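Local coordinates for intracellular protein transport protein USO1 (Saccharomyces cerevisiae S288c, PDB 6LSU) that acts as a membrane tether required for protein transport from the ER to the Golgi complex, this chain being its globular head, at residues L590-F594 against V634-F638. Sequence-based numbering, arbitrary orientation.
Sequences LFGDF and VAYEF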
ATOM      1  N   LEU A 590     -32.034  -5.722  -8.525  1.00 71.95           N
ATOM      2  CA  LEU A 590     -33.318  -5.449  -9.221  1.00 72.13           C
ATOM      3  C   LEU A 590     -33.060  -4.424 -10.317  1.00 71.63           C
ATOM      4  O   LEU A 590     -33.631  -4.580 -11.432  1.00 63.29           O
ATOM      5  CB  LEU A 590     -34.350  -4.932  -8.226  1.00 71.64           C
ATOM      6  CG  LEU A 590     -35.376  -5.952  -7.753  1.00 67.93           C
ATOM      7  CD1 LEU A 590     -34.705  -7.180  -7.159  1.00 65.59           C
ATOM      8  CD2 LEU A 590     -36.304  -5.309  -6.731  1.00 67.96           C
ATOM      9  N   PHE A 591     -32.210  -3.443 -10.024  1.00 69.62           N
ATOM     10  CA  PHE A 591     -31.926  -2.340 -10.984  1.00 75.41           C
ATOM     11  C   PHE A 591     -31.503  -2.908 -12.359  1.00 78.59           C
ATOM     12  O   PHE A 591     -30.485  -3.641 -12.459  1.00 80.52           O
ATOM     13  CB  PHE A 591     -30.889  -1.375 -10.433  1.00 71.66           C
ATOM     14  CG  PHE A 591     -30.887  -0.085 -11.204  1.00 78.34           C
ATOM     15  CD1 PHE A 591     -30.507  -0.075 -12.533  1.00 77.96           C
ATOM     16  CD2 PHE A 591     -31.309   1.102 -10.620  1.00 81.51           C
ATOM     17  CE1 PHE A 591     -30.534   1.095 -13.266  1.00 82.56           C
ATOM     18  CE2 PHE A 591     -31.338   2.267 -11.362  1.00 84.53           C
ATOM     19  CZ  PHE A 591     -30.955   2.261 -12.682  1.00 86.49           C
ATOM     20  N   GLY A 592     -32.324  -2.606 -13.374  1.00 75.90           N
ATOM     21  CA  GLY A 592     -32.203  -3.019 -14.784  1.00 72.03           C
ATOM     22  C   GLY A 592     -32.358  -4.523 -14.980  1.00 72.80           C
ATOM     23  O   GLY A 592     -31.883  -5.016 -16.017  1.00 84.08           O
ATOM     24  N   ASP A 593     -32.967  -5.250 -14.047  1.00 65.17           N
ATOM     25  CA  ASP A 593     -33.148  -6.719 -14.166  1.00 66.61           C
ATOM     26  C   ASP A 593     -34.650  -7.041 -13.954  1.00 72.98           C
ATOM     27  O   ASP A 593     -35.118  -7.283 -12.815  1.00 75.64           O
ATOM     28  CB  ASP A 593     -32.129  -7.445 -13.272  1.00 60.73           C
ATOM     29  CG  ASP A 593     -32.145  -8.957 -13.374  1.00 61.21           C
ATOM     30  OD1 ASP A 593     -32.942  -9.473 -14.150  1.00 72.99           O
ATOM     31  OD2 ASP A 593     -31.360  -9.616 -12.669  1.00 71.37           O
ATOM     32  N   PHE A 594     -35.389  -7.055 -15.056  1.00 83.61           N
ATOM     33  CA  PHE A 594     -36.834  -7.404 -15.150  1.00 83.30           C
ATOM     34  C   PHE A 594     -37.132  -8.746 -14.459  1.00 73.93           C
ATOM     35  O   PHE A 594     -38.029  -8.787 -13.632  1.00 88.57           O
ATOM     36  CB  PHE A 594     -37.262  -7.380 -16.619  1.00 87.82           C
ATOM     37  CG  PHE A 594     -37.378  -5.982 -17.176  1.00 99.23           C
ATOM     38  CD1 PHE A 594     -36.295  -5.349 -17.769  1.00112.39           C
ATOM     39  CD2 PHE A 594     -38.574  -5.282 -17.090  1.00111.32           C
ATOM     40  CE1 PHE A 594     -36.410  -4.055 -18.267  1.00111.66           C
ATOM     41  CE2 PHE A 594     -38.686  -3.989 -17.585  1.00111.17           C
ATOM     42  CZ  PHE A 594     -37.603  -3.377 -18.173  1.00110.51           C
ATOM     43  N   VAL A 634     -37.466   1.271  -7.034  1.00 75.14           N
ATOM     44  CA  VAL A 634     -36.635   0.629  -8.093  1.00 72.53           C
ATOM     45  C   VAL A 634     -37.460  -0.541  -8.623  1.00 70.97           C
ATOM     46  O   VAL A 634     -37.564  -0.663  -9.844  1.00 71.98           O
ATOM     47  CB  VAL A 634     -35.221   0.233  -7.588  1.00 71.51           C
ATOM     48  CG1 VAL A 634     -34.532  -0.790  -8.495  1.00 69.04           C
ATOM     49  CG2 VAL A 634     -34.336   1.459  -7.414  1.00 64.06           C
ATOM     50  N   ALA A 635     -38.044  -1.344  -7.728  1.00 74.68           N
ATOM     51  CA  ALA A 635     -38.888  -2.509  -8.088  1.00 78.65           C
ATOM     52  C   ALA A 635     -40.013  -2.011  -8.994  1.00 78.28           C
ATOM     53  O   ALA A 635     -40.369  -2.724  -9.960  1.00 75.31           O
ATOM     54  CB  ALA A 635     -39.436  -3.197  -6.861  1.00 76.98           C
ATOM     55  N   TYR A 636     -40.536  -0.807  -8.726  1.00 73.37           N
ATOM     56  CA  TYR A 636     -41.584  -0.222  -9.596  1.00 73.07           C
ATOM     57  C   TYR A 636     -41.024  -0.031 -11.019  1.00 74.41           C
ATOM     58  O   TYR A 636     -41.642  -0.525 -11.972  1.00 77.11           O
ATOM     59  CB  TYR A 636     -42.179   1.061  -9.007  1.00 74.10           C
ATOM     60  CG  TYR A 636     -43.036   1.735 -10.043  1.00 71.76           C
ATOM     61  CD1 TYR A 636     -44.056   1.041 -10.660  1.00 75.03           C
ATOM     62  CD2 TYR A 636     -42.762   3.006 -10.476  1.00 76.66           C
ATOM     63  CE1 TYR A 636     -44.799   1.598 -11.680  1.00 79.29           C
ATOM     64  CE2 TYR A 636     -43.500   3.581 -11.495  1.00 86.81           C
ATOM     65  CZ  TYR A 636     -44.526   2.878 -12.089  1.00 78.05           C
ATOM     66  OH  TYR A 636     -45.254   3.445 -13.086  1.00 94.61           O
ATOM     67  N   GLU A 637     -39.870   0.635 -11.149  1.00 82.30           N
ATOM     68  CA  GLU A 637     -39.206   1.040 -12.430  1.00 82.71           C
ATOM     69  C   GLU A 637     -38.943  -0.128 -13.396  1.00 76.47           C
ATOM     70  O   GLU A 637     -38.836   0.120 -14.612  1.00 67.12           O
ATOM     71  CB  GLU A 637     -37.851   1.660 -12.114  1.00 87.74           C
ATOM     72  CG  GLU A 637     -37.099   2.111 -13.347  1.00 95.72           C
ATOM     73  CD  GLU A 637     -37.511   3.481 -13.850  1.00104.02           C
ATOM     74  OE1 GLU A 637     -37.514   3.684 -15.086  1.00109.39           O
ATOM     75  OE2 GLU A 637     -37.780   4.355 -13.001  1.00102.97           O
ATOM     76  N   PHE A 638     -38.802  -1.352 -12.902  1.00 76.79           N
ATOM     77  CA  PHE A 638     -38.509  -2.513 -13.778  1.00 79.30           C
ATOM     78  C   PHE A 638     -39.654  -3.521 -13.650  1.00 81.81           C
ATOM     79  O   PHE A 638     -39.482  -4.680 -14.069  1.00 86.83           O
ATOM     80  CB  PHE A 638     -37.084  -2.991 -13.458  1.00 82.85           C
ATOM     81  CG  PHE A 638     -36.055  -1.885 -13.610  1.00 74.93           C
ATOM     82  CD1 PHE A 638     -35.679  -1.441 -14.870  1.00 71.52           C
ATOM     83  CD2 PHE A 638     -35.508  -1.246 -12.508  1.00 74.96           C
ATOM     84  CE1 PHE A 638     -34.761  -0.408 -15.024  1.00 68.98           C
ATOM     85  CE2 PHE A 638     -34.573  -0.223 -12.660  1.00 75.97           C
ATOM     86  CZ  PHE A 638     -34.193   0.191 -13.921  1.00 69.37           C
TER
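Leu590 O, which meets Phe638 CD2 across the contact, accepts the hydrogen bond from Asp593 N (2.8 Å) that closes a type II beta turn. This turn joins helix 577-590 to helix 594-601 and lies over Phe638, the first residue beyond helix 622-637. Gly592 CA sits over the face of the Phe638 ring, 3.8 Å from its centroid, in a CH-pi contact; Gly592 N lies over the centre of the same face. With CG of Phe638 beside its backbone N (chi1 -56°), the ring stands between two phenylalanines. Its CZ edge meets one face of Phe591, centroids 5.0 Å apart and planes inclined at 55°. At CD1 its edge is directed to the face of Phe594, nearly perpendicular at 88°. Alongside the aromatic cluster, Leu590 CD2 packs on Ala635 CB at 3.8 Å, and Val634 CG1 reaches the backbone of Phe591. Replacing Phe638 by alanine would remove the ring, and is likely to leave the type II turn at Gly592 without its CH-pi partner and both neighbouring rings without an edge to pack against. No hydrogen bond crosses between the segments, so at the two ends of ARM repeat 10 this turn and helix end are joined through apolar and aromatic packing.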